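Local coordinates for purine nucleosidase, (IunH-1) (Sulfolobus solfataricus, PDB 3T8J), which is a member of the nucleosidase family of proteins and holds a bound sodium ion, at residues T252-T264 against R269-T281. Numbering follows the deposited sequence.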
loop_
_atom_site.group_PDB
_atom_site.type_symbol
_atom_site.label_atom_id
_atom_site.label_comp_id
_atom_site.label_asym_id
_atom_site.label_seq_id
_atom_site.Cartn_x
_atom_site.Cartn_y
_atom_site.Cartn_z
ATOM N N THR A 252 17.866 -31.730 5.130
ATOM C CA THR A 252 18.027 -32.651 3.999
ATOM C C THR A 252 17.722 -32.045 2.616
ATOM O O THR A 252 18.032 -32.663 1.587
ATOM C CB THR A 252 17.189 -33.918 4.214
ATOM O OG1 THR A 252 15.844 -33.534 4.495
ATOM C CG2 THR A 252 17.716 -34.717 5.397
ATOM N N ARG A 253 17.130 -30.856 2.579
ATOM C CA ARG A 253 16.983 -30.096 1.342
ATOM C C ARG A 253 17.105 -28.594 1.642
ATOM O O ARG A 253 16.460 -28.095 2.554
ATOM C CB ARG A 253 15.633 -30.376 0.698
ATOM C CG ARG A 253 15.513 -29.861 -0.713
ATOM C CD ARG A 253 14.105 -30.122 -1.294
ATOM N NE ARG A 253 13.777 -28.954 -2.071
ATOM C CZ ARG A 253 12.603 -28.349 -2.164
ATOM N NH1 ARG A 253 11.499 -28.776 -1.537
ATOM N NH2 ARG A 253 12.544 -27.275 -2.930
ATOM N N ARG A 254 17.962 -27.899 0.894
ATOM C CA ARG A 254 18.147 -26.448 1.018
ATOM C C ARG A 254 18.157 -25.804 -0.373
ATOM O O ARG A 254 18.615 -26.433 -1.334
ATOM C CB ARG A 254 19.480 -26.124 1.715
ATOM C CG ARG A 254 19.683 -26.788 3.078
ATOM C CD ARG A 254 20.776 -26.081 3.860
ATOM N NE ARG A 254 21.390 -26.903 4.894
ATOM C CZ ARG A 254 22.287 -26.460 5.778
ATOM N NH1 ARG A 254 22.698 -25.185 5.763
ATOM N NH2 ARG A 254 22.797 -27.300 6.668
ATOM N N GLU A 255 17.677 -24.568 -0.476
ATOM C CA GLU A 255 17.731 -23.790 -1.722
ATOM C C GLU A 255 18.141 -22.366 -1.412
ATOM O O GLU A 255 17.618 -21.761 -0.484
ATOM C CB GLU A 255 16.347 -23.705 -2.381
ATOM C CG GLU A 255 15.613 -25.039 -2.557
ATOM C CD GLU A 255 16.214 -25.946 -3.611
ATOM O OE1 GLU A 255 17.092 -25.510 -4.408
ATOM O OE2 GLU A 255 15.798 -27.132 -3.655
ATOM N N LYS A 256 19.036 -21.792 -2.197
ATOM C CA LYS A 256 19.346 -20.381 -2.049
ATOM C C LYS A 256 18.395 -19.581 -2.934
ATOM O O LYS A 256 18.358 -19.766 -4.157
ATOM C CB LYS A 256 20.799 -20.109 -2.439
ATOM C CG LYS A 256 21.793 -20.680 -1.440
ATOM C CD LYS A 256 23.232 -20.231 -1.736
ATOM C CE LYS A 256 24.188 -20.692 -0.646
ATOM N NZ LYS A 256 25.615 -20.300 -0.942
ATOM N N ARG A 257 17.637 -18.680 -2.314
ATOM C CA ARG A 257 16.590 -17.941 -3.010
ATOM C C ARG A 257 16.576 -16.476 -2.608
ATOM O O ARG A 257 17.310 -16.088 -1.692
ATOM C CB ARG A 257 15.247 -18.648 -2.763
ATOM C CG ARG A 257 15.137 -19.852 -3.723
ATOM C CD ARG A 257 13.975 -20.756 -3.511
ATOM N NE ARG A 257 13.993 -21.858 -4.461
ATOM C CZ ARG A 257 13.123 -22.875 -4.471
ATOM N NH1 ARG A 257 12.148 -22.955 -3.570
ATOM N NH2 ARG A 257 13.222 -23.811 -5.406
ATOM N N PHE A 258 15.765 -15.664 -3.292
ATOM C CA PHE A 258 15.627 -14.251 -2.994
ATOM C C PHE A 258 14.312 -14.032 -2.221
ATOM O O PHE A 258 13.221 -14.308 -2.757
ATOM C CB PHE A 258 15.658 -13.389 -4.269
ATOM C CG PHE A 258 15.419 -11.921 -4.016
ATOM C CD1 PHE A 258 16.317 -11.177 -3.281
ATOM C CD2 PHE A 258 14.308 -11.283 -4.552
ATOM C CE1 PHE A 258 16.101 -9.832 -3.047
ATOM C CE2 PHE A 258 14.089 -9.945 -4.326
ATOM C CZ PHE A 258 14.975 -9.222 -3.568
ATOM N N VAL A 259 14.446 -13.582 -0.975
ATOM C CA VAL A 259 13.295 -13.401 -0.049
ATOM C C VAL A 259 13.012 -11.910 0.120
ATOM O O VAL A 259 13.919 -11.138 0.465
ATOM C CB VAL A 259 13.595 -13.991 1.319
ATOM C CG1 VAL A 259 12.365 -13.786 2.254
ATOM C CG2 VAL A 259 13.958 -15.488 1.228
ATOM N N VAL A 260 11.747 -11.512 -0.119
ATOM C CA VAL A 260 11.282 -10.157 0.116
ATOM C C VAL A 260 10.357 -10.195 1.341
ATOM O O VAL A 260 9.548 -11.115 1.420
ATOM C CB VAL A 260 10.508 -9.610 -1.056
ATOM C CG1 VAL A 260 9.951 -8.218 -0.749
ATOM C CG2 VAL A 260 11.451 -9.500 -2.294
ATOM N N ILE A 261 10.570 -9.255 2.267
ATOM C CA ILE A 261 9.697 -9.142 3.461
ATOM C C ILE A 261 8.640 -8.092 3.184
ATOM O O ILE A 261 8.946 -6.942 2.845
ATOM C CB ILE A 261 10.510 -8.708 4.670
ATOM C CG1 ILE A 261 11.729 -9.596 4.912
ATOM C CG2 ILE A 261 9.588 -8.634 5.922
ATOM C CD1 ILE A 261 11.399 -11.079 5.167
ATOM N N ASP A 262 7.376 -8.456 3.381
ATOM C CA ASP A 262 6.273 -7.478 3.312
ATOM C C ASP A 262 6.203 -6.707 4.646
ATOM O O ASP A 262 5.943 -7.313 5.703
ATOM C CB ASP A 262 4.947 -8.166 3.017
ATOM C CG ASP A 262 3.788 -7.182 2.884
ATOM O OD1 ASP A 262 3.606 -6.316 3.776
ATOM O OD2 ASP A 262 3.028 -7.288 1.888
ATOM N N ASN A 263 6.572 -5.420 4.616
ATOM C CA ASN A 263 6.558 -4.566 5.811
ATOM C C ASN A 263 5.465 -3.504 5.750
ATOM O O ASN A 263 5.592 -2.423 6.333
ATOM C CB ASN A 263 7.937 -3.944 6.084
ATOM C CG ASN A 263 8.318 -2.892 5.056
ATOM O OD1 ASN A 263 7.987 -3.025 3.854
ATOM N ND2 ASN A 263 9.039 -1.854 5.498
ATOM N N THR A 264 4.390 -3.812 5.022
ATOM C CA THR A 264 3.219 -2.956 5.028
ATOM C C THR A 264 2.372 -3.225 6.273
ATOM O O THR A 264 2.604 -4.185 7.000
ATOM C CB THR A 264 2.317 -3.171 3.773
ATOM O OG1 THR A 264 1.609 -4.422 3.888
ATOM C CG2 THR A 264 3.151 -3.111 2.475
ATOM N N ARG A 269 0.975 -8.147 5.620
ATOM C CA ARG A 269 2.021 -7.827 6.580
ATOM C C ARG A 269 2.752 -9.079 7.040
ATOM O O ARG A 269 2.127 -10.053 7.470
ATOM C CB ARG A 269 1.430 -7.121 7.811
ATOM C CG ARG A 269 2.419 -6.927 8.958
ATOM C CD ARG A 269 1.801 -6.296 10.212
ATOM N NE ARG A 269 2.632 -6.487 11.390
ATOM C CZ ARG A 269 2.413 -5.927 12.573
ATOM N NH1 ARG A 269 1.415 -5.072 12.701
ATOM N NH2 ARG A 269 3.212 -6.189 13.604
ATOM N N GLY A 270 4.081 -9.030 7.009
ATOM C CA GLY A 270 4.883 -10.110 7.553
ATOM C C GLY A 270 5.134 -11.300 6.669
ATOM O O GLY A 270 5.878 -12.198 7.067
ATOM N N MET A 271 4.572 -11.303 5.459
ATOM C CA MET A 271 4.849 -12.387 4.521
ATOM C C MET A 271 6.302 -12.394 4.074
ATOM O O MET A 271 6.951 -11.344 3.960
ATOM C CB MET A 271 3.961 -12.322 3.274
ATOM C CG MET A 271 2.486 -12.640 3.544
ATOM S SD MET A 271 1.492 -12.868 2.072
ATOM C CE MET A 271 2.026 -14.461 1.603
ATOM N N THR A 272 6.811 -13.604 3.923
ATOM C CA THR A 272 8.117 -13.856 3.254
ATOM C C THR A 272 7.818 -14.342 1.830
ATOM O O THR A 272 7.336 -15.469 1.620
ATOM C CB THR A 272 8.933 -14.904 4.020
ATOM O OG1 THR A 272 8.134 -16.083 4.209
ATOM C CG2 THR A 272 9.395 -14.378 5.388
ATOM N N LEU A 273 8.097 -13.471 0.853
ATOM C CA LEU A 273 7.786 -13.702 -0.570
ATOM C C LEU A 273 9.070 -14.185 -1.254
ATOM O O LEU A 273 10.037 -13.448 -1.285
ATOM C CB LEU A 273 7.291 -12.401 -1.189
ATOM C CG LEU A 273 6.126 -11.768 -0.380
ATOM C CD1 LEU A 273 5.966 -10.297 -0.707
ATOM C CD2 LEU A 273 4.814 -12.575 -0.485
ATOM N N VAL A 274 9.018 -15.406 -1.780
ATOM C CA VAL A 274 10.247 -16.094 -2.221
ATOM C C VAL A 274 10.305 -16.252 -3.749
ATOM O O VAL A 274 9.439 -16.896 -4.356
ATOM C CB VAL A 274 10.368 -17.452 -1.554
ATOM C CG1 VAL A 274 11.646 -18.158 -2.003
ATOM C CG2 VAL A 274 10.371 -17.314 -0.005
ATOM N N ASP A 275 11.319 -15.632 -4.367
ATOM C CA ASP A 275 11.612 -15.793 -5.789
ATOM C C ASP A 275 12.494 -17.027 -5.937
ATOM O O ASP A 275 13.607 -17.072 -5.385
ATOM C CB ASP A 275 12.279 -14.516 -6.311
ATOM C CG ASP A 275 12.413 -14.477 -7.838
ATOM O OD1 ASP A 275 12.218 -15.515 -8.494
ATOM O OD2 ASP A 275 12.609 -13.348 -8.363
ATOM N N ARG A 276 11.999 -18.008 -6.692
ATOM C CA ARG A 276 12.678 -19.277 -6.957
ATOM C C ARG A 276 13.396 -19.248 -8.318
ATOM O O ARG A 276 13.986 -20.270 -8.741
ATOM C CB ARG A 276 11.663 -20.435 -6.944
ATOM C CG ARG A 276 10.657 -20.442 -5.774
ATOM C CD ARG A 276 9.560 -21.498 -5.989
ATOM N NE ARG A 276 8.780 -21.185 -7.181
ATOM C CZ ARG A 276 7.806 -20.280 -7.245
ATOM N NH1 ARG A 276 7.414 -19.627 -6.161
ATOM N NH2 ARG A 276 7.237 -20.046 -8.432
ATOM N N PHE A 277 13.315 -18.109 -9.025
ATOM C CA PHE A 277 13.923 -17.913 -10.358
ATOM C C PHE A 277 13.290 -18.809 -11.441
ATOM O O PHE A 277 13.929 -19.106 -12.458
ATOM C CB PHE A 277 15.462 -18.109 -10.290
ATOM C CG PHE A 277 16.099 -17.565 -9.015
ATOM C CD1 PHE A 277 15.984 -16.222 -8.676
ATOM C CD2 PHE A 277 16.793 -18.395 -8.151
ATOM C CE1 PHE A 277 16.572 -15.704 -7.536
ATOM C CE2 PHE A 277 17.381 -17.879 -6.990
ATOM C CZ PHE A 277 17.268 -16.532 -6.687
ATOM N N ASP A 278 12.042 -19.226 -11.227
ATOM C CA ASP A 278 11.313 -20.132 -12.129
ATOM C C ASP A 278 9.995 -19.547 -12.654
ATOM O O ASP A 278 9.166 -20.268 -13.208
ATOM C CB ASP A 278 11.017 -21.472 -11.430
ATOM C CG ASP A 278 10.027 -21.349 -10.289
ATOM O OD1 ASP A 278 9.472 -20.243 -10.051
ATOM O OD2 ASP A 278 9.762 -22.389 -9.638
ATOM N N ALA A 279 9.765 -18.257 -12.464
ATOM C CA ALA A 279 8.536 -17.640 -12.962
ATOM C C ALA A 279 8.777 -16.821 -14.222
ATOM O O ALA A 279 9.937 -16.679 -14.677
ATOM C CB ALA A 279 7.884 -16.789 -11.845
ATOM N N ASP A 280 7.687 -16.347 -14.836
ATOM C CA ASP A 280 7.768 -15.582 -16.110
ATOM C C ASP A 280 8.355 -14.193 -15.896
ATOM O O ASP A 280 8.812 -13.556 -16.854
ATOM C CB ASP A 280 6.385 -15.453 -16.750
ATOM C CG ASP A 280 5.744 -16.800 -17.039
ATOM O OD1 ASP A 280 6.483 -17.776 -17.358
ATOM O OD2 ASP A 280 4.484 -16.877 -17.022
ATOM N N THR A 281 8.326 -13.715 -14.657
ATOM C CA THR A 281 9.018 -12.512 -14.236
ATOM C C THR A 281 9.793 -12.831 -12.955
ATOM O O THR A 281 9.547 -13.847 -12.285
ATOM C CB THR A 281 8.076 -11.312 -14.013
ATOM O OG1 THR A 281 7.269 -11.551 -12.841
ATOM C CG2 THR A 281 7.163 -11.068 -15.216
HETATM O O HOH W 1 15.354 -21.796 -7.006
#
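Val-260 and Leu-273 face each other as an antiparallel hydrogen-bonded pair, each N-H reaching the other's carbonyl: Val-260 N to Leu-273 O and Leu-273 N to Val-260 O are both 2.8 Å. At the next hydrogen-bonded pair, beyond Val-259 and Val-274, Asp-275 N gives Phe-258 O a firm bond of 2.8 Å, while the return bond from Phe-258 N to Asp-275 O is weak. Toward the turn, Asp-262 N donates to Met-271 O, and Gly-270 N to Asp-262 O. Gly-270 has a positive phi (83°), where a side chain would press on the preceding carbonyl, so glycine suits the bend.

The apolar contacts divide between the sheet's two faces. On one, Val-259 CG1 lies beside Thr-272 CB and Ile-261 CD1 meets Thr-272 CG2 at 3.9 Å; beta-branched residues suit such extended strands, and Ile-165 of helix 163-167 packs on both Ile-261 and Thr-272. On the other, the CB atoms of Phe-258 and Asp-275 adjoin, and CE1 of the Phe-277 ring approaches Phe-258 CB at 4.1 Å.

Arg-257 contributes both aliphatic length and charge. Extended from CG to NE, it crosses the Val-274 side chain at about a right angle, near CG1, and Arg-276 CG sits over one guanidinium face, 3.5 Å above the plane and offset toward the rim; Glu-255 CG covers the opposite face. A water accepts from Arg-257 NE and donates to Arg-276 O at 2.7 Å, linking strand 252-261 to the loop after strand 272-275.

Two aspartates shape the chain where the strands end. Asp-262 OD1 takes both Thr-264 N and, through its syn lone pair, Thr-264 OG1; Asp-262 OD2 bonds Thr-268. Asp-275 OD1 receives Phe-277 N, while OD2 holds Ser-282 and Trp-283. Each makes an Asx turn. Together these contacts build a beta hairpin at one edge of this chain's mixed sheet, strand 251-261 joining the outermost strand there, 272-275, to strand 289-295.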